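Local coordinates for uncharacterized protein (Clostridium leptum, PDB 4PW1) that is of unknown function but folds as a nine-stranded antiparallel beta sheet surrounded by alpha helices, its two halves matching the same family of uncharacterised domains, at residues 53-62 with 106-114; 124-132 with 238-246. All blocks are in the same frame, centred on the assembly; numbering follows the deposited sequence.

Contact 1 (53-62 with 106-114); sequences SVRILGGGSW and GLCYFSYVN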
ATOM      1  N   SER B  53     -14.985 -22.038  -2.132  1.00 21.74           N
ATOM      2  CA  SER B  53     -13.687 -21.379  -1.846  1.00 19.35           C
ATOM      3  C   SER B  53     -13.426 -21.245  -0.347  1.00 19.05           C
ATOM      4  O   SER B  53     -12.322 -21.550   0.140  1.00 22.27           O
ATOM      5  CB  SER B  53     -13.641 -20.018  -2.500  1.00 20.33           C
ATOM      6  OG  SER B  53     -13.701 -20.143  -3.922  1.00 21.28           O
ATOM      7  N   VAL B  54     -14.446 -20.830   0.398  1.00 18.68           N
ATOM      8  CA  VAL B  54     -14.352 -20.734   1.848  1.00 19.92           C
ATOM      9  C   VAL B  54     -13.963 -22.088   2.447  1.00 23.32           C
ATOM     10  O   VAL B  54     -12.989 -22.172   3.228  1.00 21.42           O
ATOM     11  CB  VAL B  54     -15.658 -20.217   2.484  1.00 21.51           C
ATOM     12  CG1 VAL B  54     -15.628 -20.333   4.012  1.00 24.65           C
ATOM     13  CG2 VAL B  54     -15.948 -18.776   2.046  1.00 23.22           C
ATOM     14  N   ARG B  55     -14.667 -23.160   2.077  1.00 20.67           N
ATOM     15  CA  ARG B  55     -14.346 -24.479   2.634  1.00 22.31           C
ATOM     16  C   ARG B  55     -12.977 -25.039   2.218  1.00 21.39           C
ATOM     17  O   ARG B  55     -12.264 -25.625   3.034  1.00 23.12           O
ATOM     18  CB  ARG B  55     -15.440 -25.509   2.288  1.00 24.82           C
ATOM     19  CG  ARG B  55     -16.769 -25.297   3.010  1.00 25.38           C
ATOM     20  CD  ARG B  55     -17.688 -26.491   2.756  1.00 28.22           C
ATOM     21  NE  ARG B  55     -18.190 -26.442   1.388  1.00 27.98           N
ATOM     22  CZ  ARG B  55     -19.304 -25.818   1.018  1.00 27.01           C
ATOM     23  NH1 ARG B  55     -20.048 -25.131   1.876  1.00 28.70           N
ATOM     24  NH2 ARG B  55     -19.649 -25.809  -0.246  1.00 27.29           N
ATOM     25  N   ILE B  56     -12.621 -24.889   0.954  1.00 22.69           N
ATOM     26  CA  ILE B  56     -11.433 -25.562   0.414  1.00 23.52           C
ATOM     27  C   ILE B  56     -10.169 -24.699   0.544  1.00 25.69           C
ATOM     28  O   ILE B  56      -9.111 -25.200   0.923  1.00 23.66           O
ATOM     29  CB  ILE B  56     -11.689 -25.972  -1.035  1.00 24.88           C
ATOM     30  CG1 ILE B  56     -12.771 -27.062  -1.073  1.00 25.22           C
ATOM     31  CG2 ILE B  56     -10.417 -26.438  -1.684  1.00 25.70           C
ATOM     32  CD1 ILE B  56     -13.317 -27.339  -2.459  1.00 28.30           C
ATOM     33  N   LEU B  57     -10.258 -23.413   0.235  1.00 23.62           N
ATOM     34  CA  LEU B  57      -9.086 -22.523   0.424  1.00 23.47           C
ATOM     35  C   LEU B  57      -8.945 -22.123   1.879  1.00 23.54           C
ATOM     36  O   LEU B  57      -7.832 -22.090   2.415  1.00 24.63           O
ATOM     37  CB  LEU B  57      -9.154 -21.257  -0.449  1.00 22.45           C
ATOM     38  CG  LEU B  57      -9.320 -21.483  -1.951  1.00 25.30           C
ATOM     39  CD1 LEU B  57      -9.293 -20.181  -2.724  1.00 21.50           C
ATOM     40  CD2 LEU B  57      -8.239 -22.414  -2.481  1.00 26.23           C
ATOM     41  N   GLY B  58     -10.059 -21.826   2.535  1.00 22.57           N
ATOM     42  CA  GLY B  58     -10.021 -21.344   3.924  1.00 21.33           C
ATOM     43  C   GLY B  58      -9.920 -22.504   4.899  1.00 26.58           C
ATOM     44  O   GLY B  58      -9.031 -22.585   5.713  1.00 27.58           O
ATOM     45  N   GLY B  59     -10.853 -23.420   4.791  1.00 33.45           N
ATOM     46  CA  GLY B  59     -10.807 -24.636   5.552  1.00 31.63           C
ATOM     47  C   GLY B  59     -11.957 -24.782   6.518  1.00 31.48           C
ATOM     48  O   GLY B  59     -11.971 -25.751   7.254  1.00 36.53           O
ATOM     49  N   GLY B  60     -12.958 -23.903   6.542  1.00 29.63           N
ATOM     50  CA  GLY B  60     -14.001 -24.130   7.563  1.00 35.86           C
ATOM     51  C   GLY B  60     -14.997 -25.215   7.164  1.00 33.19           C
ATOM     52  O   GLY B  60     -14.912 -25.766   6.065  1.00 35.17           O
ATOM     53  N   SER B  61     -15.938 -25.525   8.036  1.00 32.26           N
ATOM     54  CA  SER B  61     -16.900 -26.587   7.750  1.00 40.39           C
ATOM     55  C   SER B  61     -18.304 -26.094   7.407  1.00 38.25           C
ATOM     56  O   SER B  61     -19.213 -26.915   7.234  1.00 37.94           O
ATOM     57  CB  SER B  61     -17.019 -27.472   8.981  1.00 44.01           C
ATOM     58  OG  SER B  61     -17.404 -26.651  10.072  1.00 57.10           O
ATOM     59  N   TRP B  62     -18.527 -24.785   7.322  1.00 29.73           N
ATOM     60  CA  TRP B  62     -19.902 -24.301   7.121  1.00 27.02           C
ATOM     61  C   TRP B  62     -20.502 -24.908   5.853  1.00 27.54           C
ATOM     62  O   TRP B  62     -19.831 -25.026   4.816  1.00 25.89           O
ATOM     63  CB  TRP B  62     -19.975 -22.776   6.979  1.00 27.47           C
ATOM     64  CG  TRP B  62     -19.337 -22.030   8.096  1.00 27.67           C
ATOM     65  CD1 TRP B  62     -19.906 -21.638   9.265  1.00 27.81           C
ATOM     66  CD2 TRP B  62     -17.966 -21.615   8.144  1.00 23.78           C
ATOM     67  NE1 TRP B  62     -18.976 -20.950  10.022  1.00 29.05           N
ATOM     68  CE2 TRP B  62     -17.781 -20.931   9.351  1.00 25.27           C
ATOM     69  CE3 TRP B  62     -16.879 -21.745   7.260  1.00 23.89           C
ATOM     70  CZ2 TRP B  62     -16.538 -20.405   9.728  1.00 23.48           C
ATOM     71  CZ3 TRP B  62     -15.660 -21.202   7.615  1.00 26.12           C
ATOM     72  CH2 TRP B  62     -15.496 -20.552   8.853  1.00 24.99           C
ATOM     73  N   GLY B 106     -11.422 -14.214 -13.627  1.00 22.70           N
ATOM     74  CA  GLY B 106     -11.829 -15.163 -12.572  1.00 23.31           C
ATOM     75  C   GLY B 106     -11.470 -14.675 -11.182  1.00 20.94           C
ATOM     76  O   GLY B 106     -11.554 -13.472 -10.890  1.00 18.93           O
ATOM     77  N   LEU B 107     -11.132 -15.619 -10.302  1.00 19.18           N
ATOM     78  CA  LEU B 107     -10.849 -15.308  -8.911  1.00 21.06           C
ATOM     79  C   LEU B 107      -9.493 -14.650  -8.838  1.00 20.03           C
ATOM     80  O   LEU B 107      -8.494 -15.268  -9.145  1.00 21.19           O
ATOM     81  CB  LEU B 107     -10.855 -16.568  -8.033  1.00 20.85           C
ATOM     82  CG  LEU B 107     -10.593 -16.350  -6.543  1.00 19.11           C
ATOM     83  CD1 LEU B 107     -11.753 -15.554  -5.905  1.00 18.94           C
ATOM     84  CD2 LEU B 107     -10.443 -17.670  -5.810  1.00 18.36           C
ATOM     85  N   CYS B 108      -9.470 -13.390  -8.433  1.00 20.48           N
ATOM     86  CA  CYS B 108      -8.214 -12.620  -8.372  1.00 18.41           C
ATOM     87  C   CYS B 108      -7.826 -12.227  -6.956  1.00 18.23           C
ATOM     88  O   CYS B 108      -6.760 -11.680  -6.737  1.00 20.41           O
ATOM     89  CB  CYS B 108      -8.332 -11.377  -9.263  1.00 19.71           C
ATOM     90  SG  CYS B 108      -9.670 -10.232  -8.866  1.00 20.35           S
ATOM     91  N   TYR B 109      -8.716 -12.473  -5.994  1.00 17.63           N
ATOM     92  CA  TYR B 109      -8.449 -12.184  -4.616  1.00 15.62           C
ATOM     93  C   TYR B 109      -9.261 -13.089  -3.701  1.00 16.24           C
ATOM     94  O   TYR B 109     -10.440 -13.266  -3.905  1.00 17.46           O
ATOM     95  CB  TYR B 109      -8.677 -10.697  -4.287  1.00 19.70           C
ATOM     96  CG  TYR B 109      -8.266 -10.348  -2.873  1.00 16.47           C
ATOM     97  CD1 TYR B 109      -9.041 -10.768  -1.779  1.00 16.37           C
ATOM     98  CD2 TYR B 109      -7.088  -9.688  -2.618  1.00 17.62           C
ATOM     99  CE1 TYR B 109      -8.639 -10.500  -0.492  1.00 19.48           C
ATOM    100  CE2 TYR B 109      -6.664  -9.420  -1.321  1.00 17.74           C
ATOM    101  CZ  TYR B 109      -7.444  -9.813  -0.286  1.00 18.47           C
ATOM    102  OH  TYR B 109      -7.035  -9.572   0.971  1.00 22.18           O
ATOM    103  N   PHE B 110      -8.581 -13.694  -2.724  1.00 16.76           N
ATOM    104  CA  PHE B 110      -9.199 -14.457  -1.650  1.00 17.19           C
ATOM    105  C   PHE B 110      -8.407 -14.258  -0.360  1.00 14.92           C
ATOM    106  O   PHE B 110      -7.205 -14.343  -0.380  1.00 15.82           O
ATOM    107  CB  PHE B 110      -9.184 -15.949  -1.988  1.00 16.84           C
ATOM    108  CG  PHE B 110      -9.745 -16.812  -0.890  1.00 18.24           C
ATOM    109  CD1 PHE B 110      -8.943 -17.294   0.123  1.00 20.13           C
ATOM    110  CD2 PHE B 110     -11.089 -17.121  -0.863  1.00 17.20           C
ATOM    111  CE1 PHE B 110      -9.473 -18.082   1.136  1.00 19.20           C
ATOM    112  CE2 PHE B 110     -11.625 -17.862   0.161  1.00 19.06           C
ATOM    113  CZ  PHE B 110     -10.820 -18.347   1.167  1.00 18.33           C
ATOM    114  N   SER B 111      -9.067 -14.011   0.762  1.00 14.64           N
ATOM    115  CA  SER B 111      -8.393 -14.099   2.037  1.00 15.01           C
ATOM    116  C   SER B 111      -9.373 -14.533   3.131  1.00 16.80           C
ATOM    117  O   SER B 111     -10.583 -14.140   3.141  1.00 16.98           O
ATOM    118  CB  SER B 111      -7.734 -12.748   2.389  1.00 15.81           C
ATOM    119  OG  SER B 111      -8.743 -11.820   2.755  1.00 16.13           O
ATOM    120  N   TYR B 112      -8.836 -15.322   4.058  1.00 17.84           N
ATOM    121  CA  TYR B 112      -9.557 -15.953   5.142  1.00 19.89           C
ATOM    122  C   TYR B 112      -8.758 -15.717   6.420  1.00 20.74           C
ATOM    123  O   TYR B 112      -7.764 -16.387   6.667  1.00 19.96           O
ATOM    124  CB  TYR B 112      -9.628 -17.436   4.820  1.00 20.85           C
ATOM    125  CG  TYR B 112     -10.370 -18.337   5.766  1.00 20.23           C
ATOM    126  CD1 TYR B 112     -11.748 -18.465   5.697  1.00 20.39           C
ATOM    127  CD2 TYR B 112      -9.682 -19.146   6.648  1.00 23.46           C
ATOM    128  CE1 TYR B 112     -12.426 -19.350   6.531  1.00 24.54           C
ATOM    129  CE2 TYR B 112     -10.345 -20.039   7.486  1.00 23.86           C
ATOM    130  CZ  TYR B 112     -11.720 -20.152   7.408  1.00 22.99           C
ATOM    131  OH  TYR B 112     -12.363 -21.026   8.218  1.00 24.16           O
ATOM    132  N   VAL B 113      -9.174 -14.739   7.217  1.00 20.38           N
ATOM    133  CA  VAL B 113      -8.316 -14.183   8.237  1.00 18.31           C
ATOM    134  C   VAL B 113      -8.975 -14.265   9.594  1.00 19.85           C
ATOM    135  O   VAL B 113     -10.049 -13.685   9.841  1.00 19.90           O
ATOM    136  CB  VAL B 113      -7.866 -12.728   7.915  1.00 19.06           C
ATOM    137  CG1 VAL B 113      -7.026 -12.146   9.073  1.00 21.27           C
ATOM    138  CG2 VAL B 113      -7.062 -12.656   6.642  1.00 20.36           C
ATOM    139  N   ASN B 114      -8.339 -15.009  10.494  1.00 19.81           N
ATOM    140  CA  ASN B 114      -8.841 -15.143  11.867  1.00 20.64           C
ATOM    141  C   ASN B 114      -8.639 -13.802  12.596  1.00 21.50           C
ATOM    142  O   ASN B 114      -7.542 -13.336  12.713  1.00 21.42           O
ATOM    143  CB  ASN B 114      -8.069 -16.257  12.526  1.00 22.49           C
ATOM    144  CG  ASN B 114      -8.353 -16.434  14.007  1.00 26.59           C
ATOM    145  OD1 ASN B 114      -9.101 -15.727  14.668  1.00 24.53           O
ATOM    146  ND2 ASN B 114      -7.706 -17.408  14.532  1.00 37.06           N
TER

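Contact 2 (124-132 with 238-246); sequences EMDQALGKL and YSPIEERFV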
ATOM      1  N   GLU B 124       9.214 -14.670  15.808  1.00 32.44           N
ATOM      2  CA  GLU B 124       8.310 -15.577  15.105  1.00 33.86           C
ATOM      3  C   GLU B 124       8.197 -15.182  13.653  1.00 31.37           C
ATOM      4  O   GLU B 124       8.122 -16.040  12.797  1.00 28.28           O
ATOM      5  CB  GLU B 124       6.923 -15.576  15.763  1.00 36.02           C
ATOM      6  CG  GLU B 124       6.939 -16.285  17.115  1.00 43.59           C
ATOM      7  CD  GLU B 124       5.646 -16.142  17.899  1.00 45.21           C
ATOM      8  OE1 GLU B 124       4.915 -15.156  17.728  1.00 38.82           O
ATOM      9  OE2 GLU B 124       5.345 -17.041  18.695  1.00 55.04           O
HETATM   10  N   MSE B 125       8.175 -13.871  13.380  1.00 31.21           N
HETATM   11  CA  MSE B 125       8.112 -13.376  12.009  1.00 30.31           C
HETATM   12  C   MSE B 125       9.346 -13.809  11.272  1.00 27.63           C
HETATM   13  O   MSE B 125       9.254 -14.283  10.145  1.00 27.40           O
HETATM   14  CB  MSE B 125       7.915 -11.868  11.921  1.00 29.85           C
HETATM   15  CG  MSE B 125       6.465 -11.543  12.210  1.00 36.50           C
HETATM   16 SE   MSE B 125       5.456 -11.638  10.541  0.75 28.72          SE
HETATM   17  CE  MSE B 125       4.005 -10.580  11.323  1.00 32.46           C
ATOM     18  N   ASP B 126      10.506 -13.644  11.896  1.00 28.64           N
ATOM     19  CA  ASP B 126      11.753 -14.023  11.252  1.00 30.09           C
ATOM     20  C   ASP B 126      11.807 -15.538  10.991  1.00 31.59           C
ATOM     21  O   ASP B 126      12.215 -15.941   9.913  1.00 29.60           O
ATOM     22  CB  ASP B 126      12.980 -13.560  12.051  1.00 33.72           C
ATOM     23  CG  ASP B 126      13.213 -12.053  11.946  1.00 42.74           C
ATOM     24  OD1 ASP B 126      12.628 -11.373  11.052  1.00 42.76           O
ATOM     25  OD2 ASP B 126      13.994 -11.534  12.773  1.00 56.97           O
ATOM     26  N   GLN B 127      11.431 -16.347  11.975  1.00 31.52           N
ATOM     27  CA  GLN B 127      11.341 -17.799  11.801  0.50 33.69           C
ATOM     28  C   GLN B 127      10.379 -18.155  10.685  1.00 30.11           C
ATOM     29  O   GLN B 127      10.651 -19.030   9.898  1.00 26.45           O
ATOM     30  CB  GLN B 127      10.856 -18.482  13.083  0.50 35.75           C
ATOM     31  CG  GLN B 127      11.816 -18.404  14.250  0.50 42.96           C
ATOM     32  CD  GLN B 127      11.107 -18.610  15.574  0.50 45.22           C
ATOM     33  OE1 GLN B 127      10.096 -19.310  15.653  0.50 47.99           O
ATOM     34  NE2 GLN B 127      11.627 -17.992  16.615  0.50 49.80           N
ATOM     35  N   ALA B 128       9.230 -17.482  10.639  1.00 28.89           N
ATOM     36  CA  ALA B 128       8.232 -17.750   9.579  1.00 28.54           C
ATOM     37  C   ALA B 128       8.827 -17.451   8.212  1.00 30.40           C
ATOM     38  O   ALA B 128       8.659 -18.219   7.263  1.00 28.89           O
ATOM     39  CB  ALA B 128       6.982 -16.920   9.774  1.00 29.71           C
ATOM     40  N   LEU B 129       9.550 -16.348   8.113  1.00 27.85           N
ATOM     41  CA  LEU B 129      10.192 -16.021   6.857  1.00 27.90           C
ATOM     42  C   LEU B 129      11.241 -17.086   6.475  1.00 30.02           C
ATOM     43  O   LEU B 129      11.326 -17.507   5.301  1.00 27.29           O
ATOM     44  CB  LEU B 129      10.811 -14.649   6.906  1.00 30.45           C
ATOM     45  CG  LEU B 129      11.448 -14.187   5.601  1.00 35.29           C
ATOM     46  CD1 LEU B 129      10.406 -14.040   4.517  1.00 38.14           C
ATOM     47  CD2 LEU B 129      12.192 -12.875   5.799  1.00 37.13           C
ATOM     48  N   GLY B 130      12.022 -17.547   7.449  1.00 27.73           N
ATOM     49  CA  GLY B 130      12.931 -18.674   7.223  1.00 28.13           C
ATOM     50  C   GLY B 130      12.219 -19.937   6.712  1.00 28.67           C
ATOM     51  O   GLY B 130      12.666 -20.568   5.770  1.00 25.97           O
ATOM     52  N   LYS B 131      11.117 -20.319   7.329  1.00 29.62           N
ATOM     53  CA  LYS B 131      10.378 -21.504   6.890  0.50 30.47           C
ATOM     54  C   LYS B 131       9.898 -21.301   5.434  1.00 30.37           C
ATOM     55  O   LYS B 131      10.015 -22.206   4.577  1.00 29.03           O
ATOM     56  CB  LYS B 131       9.227 -21.810   7.871  0.50 30.60           C
ATOM     57  CG  LYS B 131       8.370 -23.053   7.565  0.50 29.82           C
ATOM     58  CD  LYS B 131       9.155 -24.379   7.566  0.50 30.27           C
ATOM     59  CE  LYS B 131       8.231 -25.603   7.540  0.50 27.77           C
ATOM     60  NZ  LYS B 131       7.076 -25.444   6.587  0.50 25.19           N
ATOM     61  N   LEU B 132       9.379 -20.118   5.155  1.00 29.18           N
ATOM     62  CA  LEU B 132       8.865 -19.788   3.839  1.00 28.88           C
ATOM     63  C   LEU B 132       9.935 -19.905   2.784  1.00 30.07           C
ATOM     64  O   LEU B 132       9.723 -20.518   1.725  1.00 29.62           O
ATOM     65  CB  LEU B 132       8.286 -18.382   3.890  1.00 35.29           C
ATOM     66  CG  LEU B 132       7.108 -18.006   3.032  1.00 38.04           C
ATOM     67  CD1 LEU B 132       6.042 -19.083   2.968  1.00 37.05           C
ATOM     68  CD2 LEU B 132       6.569 -16.696   3.574  1.00 39.12           C
ATOM     69  N   TYR B 238       0.703 -14.924   3.834  1.00 16.05           N
ATOM     70  CA  TYR B 238       1.126 -15.968   4.754  1.00 18.30           C
ATOM     71  C   TYR B 238       0.874 -15.568   6.193  1.00 18.43           C
ATOM     72  O   TYR B 238       1.265 -14.463   6.606  1.00 19.70           O
ATOM     73  CB  TYR B 238       2.598 -16.266   4.547  1.00 18.22           C
ATOM     74  CG  TYR B 238       3.142 -17.444   5.326  1.00 20.52           C
ATOM     75  CD1 TYR B 238       2.916 -18.756   4.892  1.00 22.06           C
ATOM     76  CD2 TYR B 238       3.952 -17.259   6.445  1.00 21.20           C
ATOM     77  CE1 TYR B 238       3.459 -19.829   5.554  1.00 22.25           C
ATOM     78  CE2 TYR B 238       4.496 -18.345   7.119  1.00 24.21           C
ATOM     79  CZ  TYR B 238       4.236 -19.626   6.670  1.00 24.25           C
ATOM     80  OH  TYR B 238       4.781 -20.711   7.307  1.00 22.94           O
ATOM     81  N   SER B 239       0.234 -16.468   6.937  1.00 19.67           N
ATOM     82  CA  SER B 239       0.088 -16.328   8.372  1.00 19.63           C
ATOM     83  C   SER B 239       1.248 -17.040   9.111  1.00 22.98           C
ATOM     84  O   SER B 239       1.405 -18.264   8.996  1.00 20.84           O
ATOM     85  CB  SER B 239      -1.216 -16.923   8.839  1.00 21.37           C
ATOM     86  OG  SER B 239      -1.183 -17.076  10.235  1.00 21.36           O
ATOM     87  N   PRO B 240       2.072 -16.281   9.853  1.00 20.52           N
ATOM     88  CA  PRO B 240       3.124 -16.900  10.650  1.00 24.00           C
ATOM     89  C   PRO B 240       2.538 -17.692  11.832  1.00 23.87           C
ATOM     90  O   PRO B 240       3.143 -18.623  12.278  1.00 24.55           O
ATOM     91  CB  PRO B 240       3.965 -15.700  11.135  1.00 25.62           C
ATOM     92  CG  PRO B 240       2.982 -14.578  11.174  1.00 26.72           C
ATOM     93  CD  PRO B 240       2.112 -14.819   9.961  1.00 27.23           C
ATOM     94  N   ILE B 241       1.334 -17.367  12.282  1.00 22.18           N
ATOM     95  CA  ILE B 241       0.713 -18.120  13.353  1.00 22.57           C
ATOM     96  C   ILE B 241       0.241 -19.500  12.825  1.00 24.70           C
ATOM     97  O   ILE B 241       0.570 -20.532  13.417  1.00 24.85           O
ATOM     98  CB  ILE B 241      -0.474 -17.346  13.940  1.00 22.99           C
ATOM     99  CG1 ILE B 241      -0.027 -15.937  14.403  1.00 23.72           C
ATOM    100  CG2 ILE B 241      -1.102 -18.135  15.064  1.00 25.06           C
ATOM    101  CD1 ILE B 241       1.160 -15.938  15.343  1.00 28.37           C
ATOM    102  N   GLU B 242      -0.503 -19.508  11.718  1.00 20.58           N
ATOM    103  CA  GLU B 242      -0.997 -20.759  11.127  1.00 21.74           C
ATOM    104  C   GLU B 242       0.025 -21.499  10.307  1.00 23.17           C
ATOM    105  O   GLU B 242      -0.191 -22.647   9.963  1.00 25.42           O
ATOM    106  CB  GLU B 242      -2.244 -20.526  10.279  1.00 21.27           C
ATOM    107  CG  GLU B 242      -3.344 -19.796  11.047  1.00 24.95           C
ATOM    108  CD  GLU B 242      -4.718 -19.824  10.350  1.00 27.05           C
ATOM    109  OE1 GLU B 242      -4.882 -20.543   9.330  1.00 33.12           O
ATOM    110  OE2 GLU B 242      -5.620 -19.084  10.789  1.00 26.43           O
ATOM    111  N   GLU B 243       1.128 -20.846   9.971  1.00 22.48           N
ATOM    112  CA  GLU B 243       2.142 -21.425   9.092  1.00 23.99           C
ATOM    113  C   GLU B 243       1.550 -21.921   7.760  1.00 23.59           C
ATOM    114  O   GLU B 243       1.865 -23.002   7.276  1.00 23.89           O
ATOM    115  CB  GLU B 243       2.909 -22.522   9.816  1.00 28.30           C
ATOM    116  CG  GLU B 243       3.615 -21.988  11.064  1.00 34.56           C
ATOM    117  CD  GLU B 243       4.723 -22.920  11.528  1.00 42.63           C
ATOM    118  OE1 GLU B 243       4.402 -23.947  12.141  1.00 48.28           O
ATOM    119  OE2 GLU B 243       5.902 -22.655  11.211  1.00 54.56           O
ATOM    120  N   ARG B 244       0.721 -21.087   7.156  1.00 19.60           N
ATOM    121  CA  ARG B 244       0.214 -21.387   5.843  1.00 21.06           C
ATOM    122  C   ARG B 244      -0.264 -20.129   5.149  1.00 17.98           C
ATOM    123  O   ARG B 244      -0.426 -19.069   5.783  1.00 18.23           O
ATOM    124  CB  ARG B 244      -0.943 -22.376   5.941  1.00 24.78           C
ATOM    125  CG  ARG B 244      -2.106 -21.883   6.756  1.00 24.60           C
ATOM    126  CD  ARG B 244      -3.369 -22.463   6.154  1.00 28.99           C
ATOM    127  NE  ARG B 244      -4.537 -22.002   6.848  1.00 32.02           N
ATOM    128  CZ  ARG B 244      -5.774 -21.990   6.340  1.00 38.99           C
ATOM    129  NH1 ARG B 244      -6.022 -22.443   5.112  1.00 38.82           N
ATOM    130  NH2 ARG B 244      -6.772 -21.497   7.077  1.00 36.35           N
ATOM    131  N   PHE B 245      -0.464 -20.247   3.848  1.00 17.16           N
ATOM    132  CA  PHE B 245      -1.073 -19.193   3.080  1.00 17.96           C
ATOM    133  C   PHE B 245      -2.570 -19.096   3.353  1.00 20.37           C
ATOM    134  O   PHE B 245      -3.294 -20.095   3.317  1.00 19.28           O
ATOM    135  CB  PHE B 245      -0.759 -19.373   1.606  1.00 20.04           C
ATOM    136  CG  PHE B 245       0.691 -19.168   1.269  1.00 20.57           C
ATOM    137  CD1 PHE B 245       1.297 -17.930   1.478  1.00 19.11           C
ATOM    138  CD2 PHE B 245       1.443 -20.182   0.702  1.00 20.73           C
ATOM    139  CE1 PHE B 245       2.632 -17.741   1.143  1.00 19.83           C
ATOM    140  CE2 PHE B 245       2.765 -20.001   0.382  1.00 22.12           C
ATOM    141  CZ  PHE B 245       3.385 -18.784   0.614  1.00 18.36           C
ATOM    142  N   VAL B 246      -3.030 -17.899   3.728  1.00 17.26           N
ATOM    143  CA  VAL B 246      -4.437 -17.692   4.019  1.00 15.69           C
ATOM    144  C   VAL B 246      -5.139 -16.862   2.956  1.00 15.47           C
ATOM    145  O   VAL B 246      -6.303 -16.538   3.086  1.00 17.44           O
ATOM    146  CB  VAL B 246      -4.656 -17.091   5.422  1.00 15.97           C
ATOM    147  CG1 VAL B 246      -4.147 -18.057   6.481  1.00 18.62           C
ATOM    148  CG2 VAL B 246      -3.955 -15.749   5.538  1.00 15.56           C
TER

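Contact 1 (53-62 with 106-114)
Y112 and F110, two residues apart on strand 106-114 and both pointing their side chains toward helix 44-58, receive the helix end on their rings. The Y112 ring lies under the backbone of G58: CA of G58 sits over the centre of the ring, 3.5 Å from its centroid and only 14° off the normal, a CH-pi contact. The G58 backbone thus lies directly on the ring, and its carbonyl O is 3.4 Å from CE2 of Y112. The ring extends across to the loop after the helix because CG is anti to the backbone N (chi1 -178°), and its hydroxyl ends at the edge of the W62 indole, with OH of Y112 3.2 Å from CH2 of W62. NE1 of W62 bonds instead to the carbonyl of T89, and a glycerol molecule, probably from the crystallisation liquor, lies about 4 Å from the W62 side chain.

In the fold this is the end of a helix laid steeply across strand 106-114, a central strand of the nine-stranded antiparallel sheet: the short axes of 53-58 and 106-114 pass 9.0 Å apart at 74°. F110 packs against S53 and L57 of the final helical turns. CB of L57 stands over one face of its ring, toward the rim, 3.9 Å from the centroid, while CD1 of L57 reaches on to CD2 of L107 at 4.1 Å. S53 meets the F110 ring from another direction, its carbonyl O 3.7 Å from CZ of F110. Beyond the wider pi-type turn at 54-58, the positive phi of G59 takes the chain out of the helix.

Contact 2 (124-132 with 238-246)
L132, on helix 122-141, is the large bump of this contact, and Y238 and F245 of two adjacent antiparallel strands form the surface that receives it. Strands 233-239 and 244-251 are joined as a beta hairpin whose turn carries a G1 bulge, with E243 and R244 both opposite S239, so the helix packs against a hairpin end. The two methyls of L132 share the Y238 ring: CD1 stands 3.6 Å above its plane, displaced toward the rim, and CD2 lies 3.9 Å from CG of Y238. CD1 also fits against the second ring, 3.6 Å from CZ of F245. F174, from helix 173-190, touches both L132 and F245.

One turn back, the small A128 provides the hollow. Its CB meets the in-plane edge of the Y238 ring, and P240 packs beside it, with CB of A128 3.5 Å from CB of P240. Here the backbones come close, the CA atoms of A128 and P240 lying 5.3 Å apart. M125, a selenomethionine, bends at chi2 (-88°), which brings SE of M125 obliquely up to CG of P240, 3.9 Å away.

Toward the hairpin tip, S239 OG accepts from the backbone N of E242, an ST motif within the turn. On the helix side, CG of K131 comes within 4.3 Å of OH of Y238, a buried hydroxyl with no partner in the model.

Overall arrangement
Contacts 1 and 2 have centres 18 Å apart and belong to the same sheet, where strand 106-114 borders strand 244-251. Two polar links join them: the backbone N of Y112 lies 3.0 Å from O of V246, a probable strand-to-strand hydrogen bond, and NH2 of R244 is 2.9 Å from O of G58, probably bonded to the helix end. R244 is itself held by E242, whose OE1 meets its NE at 2.9 Å, so the hairpin turn of contact 2 reaches the C-terminal end of helix 44-58 in contact 1. Along the chain, contact 1 closes before contact 2 opens, strand 106-114 leading into helix 122-141. No active site is known.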